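Side-chain contacts in lantibiotic dehydratase (PDB 5EHK), which probably uses glutamyl-tRNA to glutamylate serine and threonine residues of the NAI-107 precursor peptide and so bring about their dehydration: residues L211-A216 with K442-E447; A238-A243 with A273-Q278. One frame throughout, in Å; residues are numbered along the deposited sequence.

Contact 1: residues L211-A216 with K442-E447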
loop_
_atom_site.group_PDB
_atom_site.type_symbol
_atom_site.label_atom_id
_atom_site.label_comp_id
_atom_site.label_asym_id
_atom_site.label_seq_id
_atom_site.Cartn_x
_atom_site.Cartn_y
_atom_site.Cartn_z
ATOM N N LEU A 211 26.293 -20.359 2.926
ATOM C CA LEU A 211 25.652 -20.558 1.630
ATOM C C LEU A 211 24.133 -20.424 1.776
ATOM O O LEU A 211 23.483 -21.286 2.351
ATOM C CB LEU A 211 25.998 -21.936 1.050
ATOM C CG LEU A 211 25.354 -22.336 -0.295
ATOM C CD1 LEU A 211 25.811 -21.384 -1.370
ATOM C CD2 LEU A 211 25.706 -23.766 -0.706
ATOM N N ASP A 212 23.557 -19.350 1.261
ATOM C CA ASP A 212 22.104 -19.247 1.285
ATOM C C ASP A 212 21.550 -20.143 0.167
ATOM O O ASP A 212 22.065 -20.140 -0.954
ATOM C CB ASP A 212 21.635 -17.791 1.109
ATOM C CG ASP A 212 22.200 -16.844 2.186
ATOM O OD1 ASP A 212 22.157 -17.210 3.381
ATOM O OD2 ASP A 212 22.689 -15.733 1.843
ATOM N N CYS A 213 20.514 -20.921 0.486
ATOM C CA CYS A 213 19.854 -21.805 -0.482
ATOM C C CYS A 213 20.780 -22.788 -1.206
ATOM O O CYS A 213 21.134 -22.592 -2.372
ATOM C CB CYS A 213 19.127 -20.967 -1.525
ATOM S SG CYS A 213 18.046 -19.767 -0.779
ATOM N N PRO A 214 21.167 -23.865 -0.526
ATOM C CA PRO A 214 21.860 -24.882 -1.319
ATOM C C PRO A 214 20.843 -25.650 -2.174
ATOM O O PRO A 214 19.644 -25.597 -1.880
ATOM C CB PRO A 214 22.484 -25.785 -0.252
ATOM C CG PRO A 214 21.575 -25.645 0.941
ATOM C CD PRO A 214 21.000 -24.246 0.888
ATOM N N SER A 215 21.326 -26.370 -3.186
ATOM C CA SER A 215 20.485 -27.211 -4.035
ATOM C C SER A 215 20.186 -28.533 -3.355
ATOM O O SER A 215 21.098 -29.289 -2.990
ATOM C CB SER A 215 21.152 -27.473 -5.394
ATOM O OG SER A 215 20.300 -28.224 -6.250
ATOM N N ALA A 216 18.898 -28.800 -3.187
ATOM C CA ALA A 216 18.434 -30.033 -2.572
ATOM C C ALA A 216 18.118 -31.127 -3.604
ATOM O O ALA A 216 17.332 -32.032 -3.316
ATOM C CB ALA A 216 17.199 -29.744 -1.698
ATOM N N LYS A 442 12.673 -15.078 -4.016
ATOM C CA LYS A 442 12.327 -16.264 -3.263
ATOM C C LYS A 442 13.544 -16.990 -2.654
ATOM O O LYS A 442 13.385 -17.775 -1.708
ATOM C CB LYS A 442 11.471 -17.215 -4.134
ATOM C CG LYS A 442 10.064 -16.638 -4.539
ATOM C CD LYS A 442 9.284 -17.510 -5.572
ATOM C CE LYS A 442 8.066 -18.262 -5.007
ATOM N NZ LYS A 442 6.814 -17.429 -4.882
ATOM N N TRP A 443 14.754 -16.723 -3.153
ATOM C CA TRP A 443 15.890 -17.616 -2.838
ATOM C C TRP A 443 17.221 -16.941 -2.505
ATOM O O TRP A 443 18.069 -16.778 -3.382
ATOM C CB TRP A 443 16.097 -18.637 -3.982
ATOM C CG TRP A 443 14.830 -19.403 -4.281
ATOM C CD1 TRP A 443 13.954 -19.201 -5.336
ATOM C CD2 TRP A 443 14.256 -20.454 -3.488
ATOM N NE1 TRP A 443 12.892 -20.082 -5.242
ATOM C CE2 TRP A 443 13.057 -20.857 -4.121
ATOM C CE3 TRP A 443 14.646 -21.102 -2.314
ATOM C CZ2 TRP A 443 12.257 -21.872 -3.610
ATOM C CZ3 TRP A 443 13.853 -22.112 -1.819
ATOM C CH2 TRP A 443 12.672 -22.483 -2.462
ATOM N N PRO A 444 17.424 -16.577 -1.229
ATOM C CA PRO A 444 16.531 -16.681 -0.062
ATOM C C PRO A 444 15.439 -15.642 -0.056
ATOM O O PRO A 444 15.563 -14.615 -0.712
ATOM C CB PRO A 444 17.458 -16.386 1.121
ATOM C CG PRO A 444 18.541 -15.542 0.545
ATOM C CD PRO A 444 18.761 -16.088 -0.845
ATOM N N PRO A 445 14.356 -15.911 0.669
ATOM C CA PRO A 445 13.275 -14.929 0.642
ATOM C C PRO A 445 13.692 -13.569 1.195
ATOM O O PRO A 445 14.331 -13.436 2.225
ATOM C CB PRO A 445 12.138 -15.591 1.443
ATOM C CG PRO A 445 12.643 -16.862 1.927
ATOM C CD PRO A 445 13.958 -17.179 1.299
ATOM N N SER A 446 13.328 -12.552 0.444
ATOM C CA SER A 446 13.593 -11.178 0.782
ATOM C C SER A 446 12.740 -10.762 1.962
ATOM O O SER A 446 11.612 -11.218 2.116
ATOM C CB SER A 446 13.264 -10.310 -0.434
ATOM O OG SER A 446 13.207 -8.936 -0.110
ATOM N N GLU A 447 13.286 -9.911 2.817
ATOM C CA GLU A 447 12.501 -9.398 3.922
ATOM C C GLU A 447 11.889 -8.014 3.611
ATOM O O GLU A 447 11.064 -7.510 4.367
ATOM C CB GLU A 447 13.350 -9.412 5.213
ATOM C CG GLU A 447 13.683 -10.850 5.726
ATOM C CD GLU A 447 15.004 -10.955 6.527
ATOM O OE1 GLU A 447 15.600 -9.892 6.857
ATOM O OE2 GLU A 447 15.440 -12.110 6.823
#

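Contact 2: residues A238-A243 with A273-Q278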
loop_
_atom_site.group_PDB
_atom_site.type_symbol
_atom_site.label_atom_id
_atom_site.label_comp_id
_atom_site.label_asym_id
_atom_site.label_seq_id
_atom_site.Cartn_x
_atom_site.Cartn_y
_atom_site.Cartn_z
ATOM N N ALA A 238 39.288 -21.600 4.771
ATOM C CA ALA A 238 39.429 -20.359 4.001
ATOM C C ALA A 238 40.459 -20.467 2.874
ATOM O O ALA A 238 40.240 -19.931 1.771
ATOM C CB ALA A 238 39.765 -19.202 4.904
ATOM N N GLU A 239 41.556 -21.181 3.144
ATOM C CA GLU A 239 42.610 -21.420 2.152
ATOM C C GLU A 239 42.096 -22.256 0.985
ATOM O O GLU A 239 42.472 -22.036 -0.176
ATOM C CB GLU A 239 43.802 -22.129 2.799
ATOM C CG GLU A 239 45.009 -22.274 1.883
ATOM C CD GLU A 239 45.815 -20.997 1.771
ATOM O OE1 GLU A 239 45.621 -20.104 2.618
ATOM O OE2 GLU A 239 46.621 -20.873 0.824
ATOM N N ILE A 240 41.245 -23.224 1.308
ATOM C CA ILE A 240 40.679 -24.104 0.305
ATOM C C ILE A 240 39.832 -23.263 -0.632
ATOM O O ILE A 240 40.032 -23.265 -1.857
ATOM C CB ILE A 240 39.832 -25.212 0.959
ATOM C CG1 ILE A 240 40.751 -26.257 1.610
ATOM C CG2 ILE A 240 38.928 -25.860 -0.066
ATOM C CD1 ILE A 240 40.039 -27.350 2.357
ATOM N N LEU A 241 38.909 -22.511 -0.038
ATOM C CA LEU A 241 37.990 -21.682 -0.808
ATOM C C LEU A 241 38.709 -20.658 -1.696
ATOM O O LEU A 241 38.301 -20.430 -2.823
ATOM C CB LEU A 241 36.984 -20.996 0.109
ATOM C CG LEU A 241 35.995 -21.950 0.778
ATOM C CD1 LEU A 241 34.995 -21.189 1.668
ATOM C CD2 LEU A 241 35.285 -22.819 -0.240
ATOM N N GLY A 242 39.786 -20.062 -1.208
ATOM C CA GLY A 242 40.501 -19.073 -1.997
ATOM C C GLY A 242 41.253 -19.676 -3.165
ATOM O O GLY A 242 41.307 -19.105 -4.247
ATOM N N ALA A 243 41.853 -20.837 -2.953
ATOM C CA ALA A 243 42.596 -21.496 -4.023
ATOM C C ALA A 243 41.653 -22.075 -5.077
ATOM O O ALA A 243 42.014 -22.230 -6.247
ATOM C CB ALA A 243 43.469 -22.578 -3.450
ATOM N N ALA A 273 35.990 -33.233 0.470
ATOM C CA ALA A 273 34.836 -34.109 0.281
ATOM C C ALA A 273 33.627 -33.664 1.097
ATOM O O ALA A 273 32.503 -33.692 0.611
ATOM C CB ALA A 273 35.199 -35.528 0.616
ATOM N N ASP A 274 33.850 -33.333 2.364
ATOM C CA ASP A 274 32.802 -32.756 3.215
ATOM C C ASP A 274 32.279 -31.442 2.629
ATOM O O ASP A 274 31.083 -31.147 2.693
ATOM C CB ASP A 274 33.366 -32.456 4.594
ATOM C CG ASP A 274 33.504 -33.681 5.432
ATOM O OD1 ASP A 274 32.801 -34.668 5.123
ATOM O OD2 ASP A 274 34.325 -33.660 6.377
ATOM N N MET A 275 33.194 -30.654 2.068
ATOM C CA MET A 275 32.843 -29.358 1.499
ATOM C C MET A 275 32.019 -29.527 0.234
ATOM O O MET A 275 31.024 -28.826 0.037
ATOM C CB MET A 275 34.096 -28.533 1.203
ATOM C CG MET A 275 34.777 -27.975 2.439
ATOM S SD MET A 275 36.235 -27.022 1.977
ATOM C CE MET A 275 36.032 -25.611 3.037
ATOM N N ALA A 276 32.443 -30.447 -0.627
ATOM C CA ALA A 276 31.687 -30.746 -1.833
ATOM C C ALA A 276 30.310 -31.323 -1.475
ATOM O O ALA A 276 29.361 -31.209 -2.238
ATOM C CB ALA A 276 32.463 -31.676 -2.731
ATOM N N ALA A 277 30.213 -31.943 -0.308
ATOM C CA ALA A 277 28.945 -32.486 0.148
ATOM C C ALA A 277 28.011 -31.411 0.709
ATOM O O ALA A 277 26.793 -31.577 0.693
ATOM C CB ALA A 277 29.176 -33.563 1.183
ATOM N N GLN A 278 28.579 -30.336 1.251
ATOM C CA GLN A 278 27.761 -29.267 1.804
ATOM C C GLN A 278 27.482 -28.240 0.739
ATOM O O GLN A 278 26.785 -27.251 0.978
ATOM C CB GLN A 278 28.475 -28.547 2.942
ATOM C CG GLN A 278 28.923 -29.390 4.113
ATOM C CD GLN A 278 29.636 -28.538 5.161
ATOM O OE1 GLN A 278 28.997 -27.784 5.897
ATOM N NE2 GLN A 278 30.969 -28.622 5.198
#

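Contact 1: residues L211-A216 with K442-E447
C213 points its thiol sulfur into the W443-P444 step of the opposing loop, making an edge-on sulfur-aromatic contact beside a cis-proline. The segment 211-216 leaves the strand 208-212 at D212, and C213 lies just beyond the strand's end; its CA lies 6.1 Å from the CA of P444, so the short side chain of C213 can reach the other segment. With chi1 at -52°, SG stands beside its own backbone N and anti to the carbonyl carbon, and it reaches the backbone of the other loop. C213 SG is 3.3 Å from P444 N; this nitrogen has no hydrogen to donate and its lone pair is taken up in the amide, so this is a packing contact. The peptide bond before P444 is cis, and C213 SG lies in the step between the two residues, 3.7 Å from P444 CD and 3.9 Å from W443 CB. Against the indole the sulfur lies in the ring plane, 5.4 Å from the centroid of the six-membered ring of W443 and 90° off its normal. Cysteine suits this place, being slim, polarisable and content with apolar neighbours. The indole itself makes a cation-pi contact with R575, while N647 hydrogen-bonds to both W443 N and P444 O and so holds this part of the loop. D212 adds a lesser contact through its methylene alone: D212 CB packs 3.9 Å from P444 CG, whereas its carboxylate forms a salt bridge through OD1 to R829 of the second subunit, which also packs on P444. An aspartate thus serves both sides, with carbon for the proline and charge for the neighbouring chain. At the indole rim, the ring atom nearest the thiol is W443 CE3, 4.0 Å from C213 SG.

Contact 2: residues A238-A243 with A273-Q278
M275 and I240 point their side chains toward each other from two helices, 267-278 and 235-243, and it is the sulfur of M275, one atom short of the tip, that meets the branched hydrocarbon of I240. The CA atoms of I240 and M275 are 9.5 Å apart, a distance their side chains fill, with a long chain on one helix and a beta-branched one on the other. The sulfur of M275 sits between the two arms of the isoleucine: M275 SD is 3.6 Å from I240 CG2 and 3.8 Å from I240 CD1. The isoleucine torsions set this up. CG2 lies anti to the backbone N, while the longer CG1 arm runs out extended to CD1 (chi2 176°), so that the two methyls present themselves as a fork. M275 extends straight as far as its sulfur and then bends at chi3 (136°), which turns its methyl toward L241. There M275 CE comes within 4.3 Å of L241 CG, a looser touch. Methionine fits because its unbranched, flexible chain can span the gap and its terminal bend can serve two neighbours at once; isoleucine and leucine supply the apolar surface that it meets. I240 also packs on L271 and L272 of the helix 267-278 and on V257 of the helix 250-260, and M275 on L281 of the strand 281-283, so this junction belongs to a larger apolar interior. Three helices following a three-stranded antiparallel sheet are consistent with the winged-helix fold of the leader-peptide recognition element found in related lantibiotic dehydratases.

Contact 2 is buried, contact 1 a surface contact, yet they adjoin: the side chain of L211, in contact 1, packs through CD2 on the backbone O of Q278, in contact 2. Both draw on what is probably one small sheet-and-helix unit. Contact 2 joins two of its helices from within, whereas contact 1 ties the end of its strand 208-212 to a loop more than two hundred residues later. The chemistry follows the setting. Each uses a sulfur, but methionine meets aliphatic carbon in the interior, while cysteine meets an aromatic edge and a proline where arginines and the second subunit also take part.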